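Local coordinates for protein neural-cadherin (Drosophila melanogaster, PDB 3UBG) that mediates calcium-dependent, preferentially homophilic adhesion between cells, and is represented here by three consecutive extracellular cadherin domains, at residues A[103-108]-A[131-136]; A[244-249]-A[292-297]. One frame throughout, in Å; residues are numbered along the deposited sequence.

Contact 1: A[103-108]-A[131-136]. With CA (calcium ion), chain D; CA (calcium ion), chain E.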
# COMPACT_ATOMS: atom_id res chain seq x y z
N PRO A 103 3.58 -9.94 5.92
CA PRO A 103 2.49 -9.60 6.84
C PRO A 103 1.23 -9.13 6.10
O PRO A 103 1.33 -8.62 4.99
CB PRO A 103 3.09 -8.47 7.68
CG PRO A 103 4.11 -7.82 6.76
CD PRO A 103 4.69 -8.97 5.96
N PRO A 104 0.05 -9.31 6.72
CA PRO A 104 -1.20 -8.74 6.18
C PRO A 104 -1.30 -7.23 6.37
O PRO A 104 -0.60 -6.64 7.19
CB PRO A 104 -2.27 -9.42 7.01
CG PRO A 104 -1.60 -9.69 8.32
CD PRO A 104 -0.21 -10.11 7.93
N TYR A 105 -2.19 -6.61 5.61
CA TYR A 105 -2.36 -5.17 5.65
C TYR A 105 -3.84 -4.84 5.44
O TYR A 105 -4.57 -5.60 4.80
CB TYR A 105 -1.49 -4.50 4.58
CG TYR A 105 -1.78 -4.99 3.19
CD1 TYR A 105 -2.66 -4.31 2.36
CD2 TYR A 105 -1.19 -6.15 2.71
CE1 TYR A 105 -2.94 -4.76 1.09
CE2 TYR A 105 -1.46 -6.62 1.44
CZ TYR A 105 -2.33 -5.92 0.63
OH TYR A 105 -2.62 -6.38 -0.65
N PHE A 106 -4.28 -3.71 5.99
CA PHE A 106 -5.68 -3.31 5.86
C PHE A 106 -5.92 -2.63 4.53
O PHE A 106 -5.08 -1.86 4.05
CB PHE A 106 -6.10 -2.39 7.01
CG PHE A 106 -6.29 -3.09 8.33
CD1 PHE A 106 -5.42 -2.86 9.38
CD2 PHE A 106 -7.35 -3.95 8.53
CE1 PHE A 106 -5.61 -3.49 10.62
CE2 PHE A 106 -7.55 -4.59 9.75
CZ PHE A 106 -6.66 -4.37 10.79
N ILE A 107 -7.05 -2.95 3.91
CA ILE A 107 -7.41 -2.36 2.62
C ILE A 107 -8.55 -1.36 2.78
O ILE A 107 -8.94 -0.70 1.81
CB ILE A 107 -7.76 -3.45 1.59
CG1 ILE A 107 -9.03 -4.21 2.00
CG2 ILE A 107 -6.60 -4.41 1.40
CD1 ILE A 107 -9.52 -5.19 0.95
N ASN A 108 -9.08 -1.24 4.00
CA ASN A 108 -10.08 -0.22 4.33
C ASN A 108 -9.72 1.19 3.87
O ASN A 108 -8.62 1.68 4.12
CB ASN A 108 -10.31 -0.17 5.85
CG ASN A 108 -11.00 -1.40 6.37
OD1 ASN A 108 -10.36 -2.37 6.81
ND2 ASN A 108 -12.34 -1.38 6.34
N GLN A 131 -11.29 -4.98 6.71
CA GLN A 131 -10.95 -5.70 5.50
C GLN A 131 -9.45 -5.73 5.33
O GLN A 131 -8.82 -4.70 5.14
CB GLN A 131 -11.60 -5.04 4.29
CG GLN A 131 -13.12 -5.12 4.26
CD GLN A 131 -13.74 -4.29 3.13
OE1 GLN A 131 -14.42 -4.82 2.27
NE2 GLN A 131 -13.49 -2.98 3.14
N ALA A 132 -8.86 -6.91 5.43
CA ALA A 132 -7.42 -6.98 5.27
C ALA A 132 -7.06 -7.92 4.15
O ALA A 132 -7.79 -8.85 3.87
CB ALA A 132 -6.76 -7.42 6.58
N ARG A 133 -5.94 -7.68 3.49
CA ARG A 133 -5.38 -8.67 2.58
C ARG A 133 -4.02 -9.13 3.06
O ARG A 133 -3.47 -8.60 4.01
CB ARG A 133 -5.28 -8.15 1.15
CG ARG A 133 -6.62 -8.08 0.45
CD ARG A 133 -6.40 -7.87 -1.04
NE ARG A 133 -7.65 -7.62 -1.76
CZ ARG A 133 -7.93 -6.47 -2.37
NH1 ARG A 133 -7.04 -5.48 -2.35
NH2 ARG A 133 -9.09 -6.32 -2.99
N ASP A 134 -3.49 -10.14 2.38
CA ASP A 134 -2.19 -10.67 2.68
C ASP A 134 -1.56 -11.18 1.37
O ASP A 134 -2.23 -11.82 0.58
CB ASP A 134 -2.32 -11.81 3.68
CG ASP A 134 -0.99 -12.39 4.07
OD1 ASP A 134 -0.32 -13.05 3.22
OD2 ASP A 134 -0.61 -12.18 5.24
N PRO A 135 -0.27 -10.89 1.16
CA PRO A 135 0.41 -11.11 -0.12
C PRO A 135 0.67 -12.57 -0.44
O PRO A 135 0.82 -12.89 -1.60
CB PRO A 135 1.73 -10.35 0.05
CG PRO A 135 1.54 -9.45 1.23
CD PRO A 135 0.57 -10.16 2.12
N ASP A 136 0.71 -13.44 0.54
CA ASP A 136 1.05 -14.84 0.25
C ASP A 136 -0.09 -15.58 -0.43
O ASP A 136 -1.24 -15.15 -0.37
CB ASP A 136 1.53 -15.53 1.52
CG ASP A 136 2.67 -14.77 2.18
OD1 ASP A 136 3.55 -14.29 1.48
OD2 ASP A 136 2.70 -14.61 3.40
CA CA D . 1.25 -13.78 5.12
CA CA E . 5.55 -15.23 0.27
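P103 leads into the short edge strand 105-106 of a cadherin beta-sandwich sheet, its carbonyl oxygen 3.3 Å from P135 CD where the chain leaves the calcium-binding linker. P104 sets its ring beside the D134 carboxylate, CD 3.4 Å from OD2. That carboxylate grips one calcium with both oxygens, and its OD1 also accepts the backbone N of D136, closing an Asx turn; D136 joins this calcium to a second, and N100, the E102 carbonyl, D185 and Q196 complete the first site. Y105 forms an antiparallel hydrogen-bonded pair with R133, Y105 N to R133 O 2.9 Å and R133 N to Y105 O 2.8 Å. With CG wedged between backbone N and carbonyl carbon (chi1 57°), the Y105 ring folds back over the partner strand, R133 O over one face and P135 CG at the edge. F106 turns to the other face of the sheet, where CD2 meets A132 CB at 4.0 Å. I107 sends its N-H almost straight (177°) to Q131 O, and its CD1 lies over the centre of one face of the R133 guanidinium. N108 continues the pairing past the strand with its side chain, OD1 taking the Q131 N-H at 2.8 Å, the donor tilted 24° from the amide plane. An alanine here would probably leave that N-H without this acceptor and this end of the pairing less firmly held. N108 ND2 lies 3.8 Å from Q131 NE2.

Contact 2: A[244-249]-A[292-297]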
# COMPACT_ATOMS: atom_id res chain seq x y z
N ARG A 244 -24.82 12.21 2.51
CA ARG A 244 -25.32 13.52 2.11
C ARG A 244 -24.51 13.98 0.92
O ARG A 244 -23.45 13.42 0.64
CB ARG A 244 -25.19 14.55 3.24
CG ARG A 244 -26.01 14.26 4.50
CD ARG A 244 -27.52 14.35 4.25
NE ARG A 244 -28.29 14.24 5.50
CZ ARG A 244 -28.78 13.10 5.99
NH1 ARG A 244 -28.61 11.95 5.34
NH2 ARG A 244 -29.45 13.12 7.14
N GLU A 245 -25.00 14.98 0.21
CA GLU A 245 -24.33 15.50 -0.97
C GLU A 245 -23.13 16.32 -0.52
O GLU A 245 -23.23 17.12 0.41
CB GLU A 245 -25.30 16.33 -1.81
CG GLU A 245 -24.66 17.27 -2.81
CD GLU A 245 -24.65 16.72 -4.23
OE1 GLU A 245 -25.06 15.55 -4.41
OE2 GLU A 245 -24.24 17.46 -5.16
N ILE A 246 -21.99 16.11 -1.16
CA ILE A 246 -20.76 16.82 -0.81
C ILE A 246 -20.46 17.89 -1.85
O ILE A 246 -20.49 17.63 -3.05
CB ILE A 246 -19.56 15.86 -0.73
CG1 ILE A 246 -19.71 14.88 0.43
CG2 ILE A 246 -18.24 16.63 -0.64
CD1 ILE A 246 -19.66 15.55 1.80
N ARG A 247 -20.15 19.10 -1.40
CA ARG A 247 -19.72 20.16 -2.29
C ARG A 247 -18.26 20.53 -2.03
O ARG A 247 -17.88 20.82 -0.89
CB ARG A 247 -20.62 21.39 -2.14
CG ARG A 247 -20.51 22.37 -3.30
CD ARG A 247 -21.72 23.30 -3.40
NE ARG A 247 -21.68 24.07 -4.65
CZ ARG A 247 -20.87 25.11 -4.87
NH1 ARG A 247 -20.03 25.51 -3.92
NH2 ARG A 247 -20.91 25.74 -6.03
N TYR A 248 -17.43 20.50 -3.07
CA TYR A 248 -16.00 20.74 -2.91
C TYR A 248 -15.62 22.20 -3.09
O TYR A 248 -16.19 22.90 -3.93
CB TYR A 248 -15.20 19.86 -3.86
CG TYR A 248 -15.34 18.40 -3.53
CD1 TYR A 248 -16.15 17.57 -4.30
CD2 TYR A 248 -14.69 17.86 -2.42
CE1 TYR A 248 -16.30 16.23 -3.98
CE2 TYR A 248 -14.83 16.53 -2.09
CZ TYR A 248 -15.63 15.72 -2.87
OH TYR A 248 -15.76 14.39 -2.53
N THR A 249 -14.65 22.65 -2.31
CA THR A 249 -14.25 24.05 -2.33
C THR A 249 -12.75 24.22 -2.04
O THR A 249 -12.16 23.45 -1.28
CB THR A 249 -15.14 24.86 -1.37
OG1 THR A 249 -15.70 25.97 -2.06
CG2 THR A 249 -14.36 25.34 -0.16
N ALA A 292 -14.65 20.01 2.01
CA ALA A 292 -15.83 19.24 1.64
C ALA A 292 -16.98 19.59 2.56
O ALA A 292 -16.96 19.27 3.74
CB ALA A 292 -15.54 17.74 1.70
N THR A 293 -17.99 20.25 2.01
CA THR A 293 -19.13 20.66 2.82
C THR A 293 -20.34 19.80 2.49
O THR A 293 -20.68 19.61 1.32
CB THR A 293 -19.49 22.14 2.58
OG1 THR A 293 -18.33 22.95 2.80
CG2 THR A 293 -20.59 22.58 3.52
N GLU A 294 -20.96 19.26 3.53
CA GLU A 294 -22.22 18.56 3.35
C GLU A 294 -23.31 19.60 3.13
O GLU A 294 -23.81 20.21 4.08
CB GLU A 294 -22.54 17.65 4.55
CG GLU A 294 -21.79 16.34 4.53
CD GLU A 294 -22.05 15.49 5.76
OE1 GLU A 294 -22.64 15.99 6.73
OE2 GLU A 294 -21.65 14.30 5.75
N ASP A 295 -23.64 19.82 1.86
CA ASP A 295 -24.61 20.85 1.53
C ASP A 295 -26.03 20.30 1.58
O ASP A 295 -26.91 20.72 0.83
CB ASP A 295 -24.29 21.54 0.20
CG ASP A 295 -23.51 22.83 0.41
OD1 ASP A 295 -22.64 23.15 -0.44
OD2 ASP A 295 -23.75 23.51 1.44
N SER A 296 -26.22 19.34 2.48
CA SER A 296 -27.53 19.02 2.99
C SER A 296 -27.51 19.46 4.45
O SER A 296 -27.90 18.71 5.35
CB SER A 296 -27.84 17.52 2.84
OG SER A 296 -28.03 17.16 1.48
N GLY A 297 -27.00 20.68 4.66
CA GLY A 297 -27.05 21.37 5.94
C GLY A 297 -25.97 21.10 6.98
O GLY A 297 -26.10 20.18 7.79
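E245 O, R247 N and R247 O pair with the backbone of 292-295, tying the outermost strand 246-252 to strand 285-294 in the mixed sheet of a cadherin repeat. The central R247-T293 pair is an antiparallel hydrogen-bonded one: R247 N gives to T293 O at 2.8 Å, and T293 N returns a nearly straight bond (177°) to R247 O. Past the end of strand 285-294, D295 N still reaches E245 O, but at 3.1 Å and in a more bent bond (N-H...O 138°). The same E245 O also receives the CA-H of E294, and T293 O that of I246, so each of these carbonyls takes a second, weaker donor.

On the inner face A292 CB touches both I246 CG2, at 3.7 Å, and Y248 CE2, while I246 CG2 covers one face of the tyrosine ring toward its rim. The Y248 hydroxyl is hydrogen-bonded to A238 N. I246 CD1 rests on E294 CG, and the extended E294 chain carries OE2 onward to S240 OG, which is also bonded to R244 N.

The R247 chain, with CG anti to the backbone N (chi1 -163°), runs outward past D295, whose OD1 lies 3.1 Å from R247 CD but 4.4 Å from R247 NE, beyond a salt bridge. R244 likewise lays its CD on S296 CB, 3.5 Å away. Cohesion therefore rests on backbone bonds and apolar packing, with the opposite charges at the exposed edge, R247 and D295, probably adding only a diffuse attraction.

In the fold
Contacts 1 and 2 both fasten an outermost strand to its antiparallel neighbour, but in different cadherin domains and in different sheets of the sandwich: 105-106 on 126-133, and 246-252 on 285-294. Their centres lie about 32 Å apart, and they share no element. Each is partly buried, with one sheet face turned to the domain interior and longer, more polar side chains at the surface. Contact 1 runs into a domain junction, where its acidic residues are committed to calcium, ions that rigidify the connections between cadherin domains. In contact 2 no metal binds, and the Y248 hydroxyl and E294 OE2 have protein partners instead.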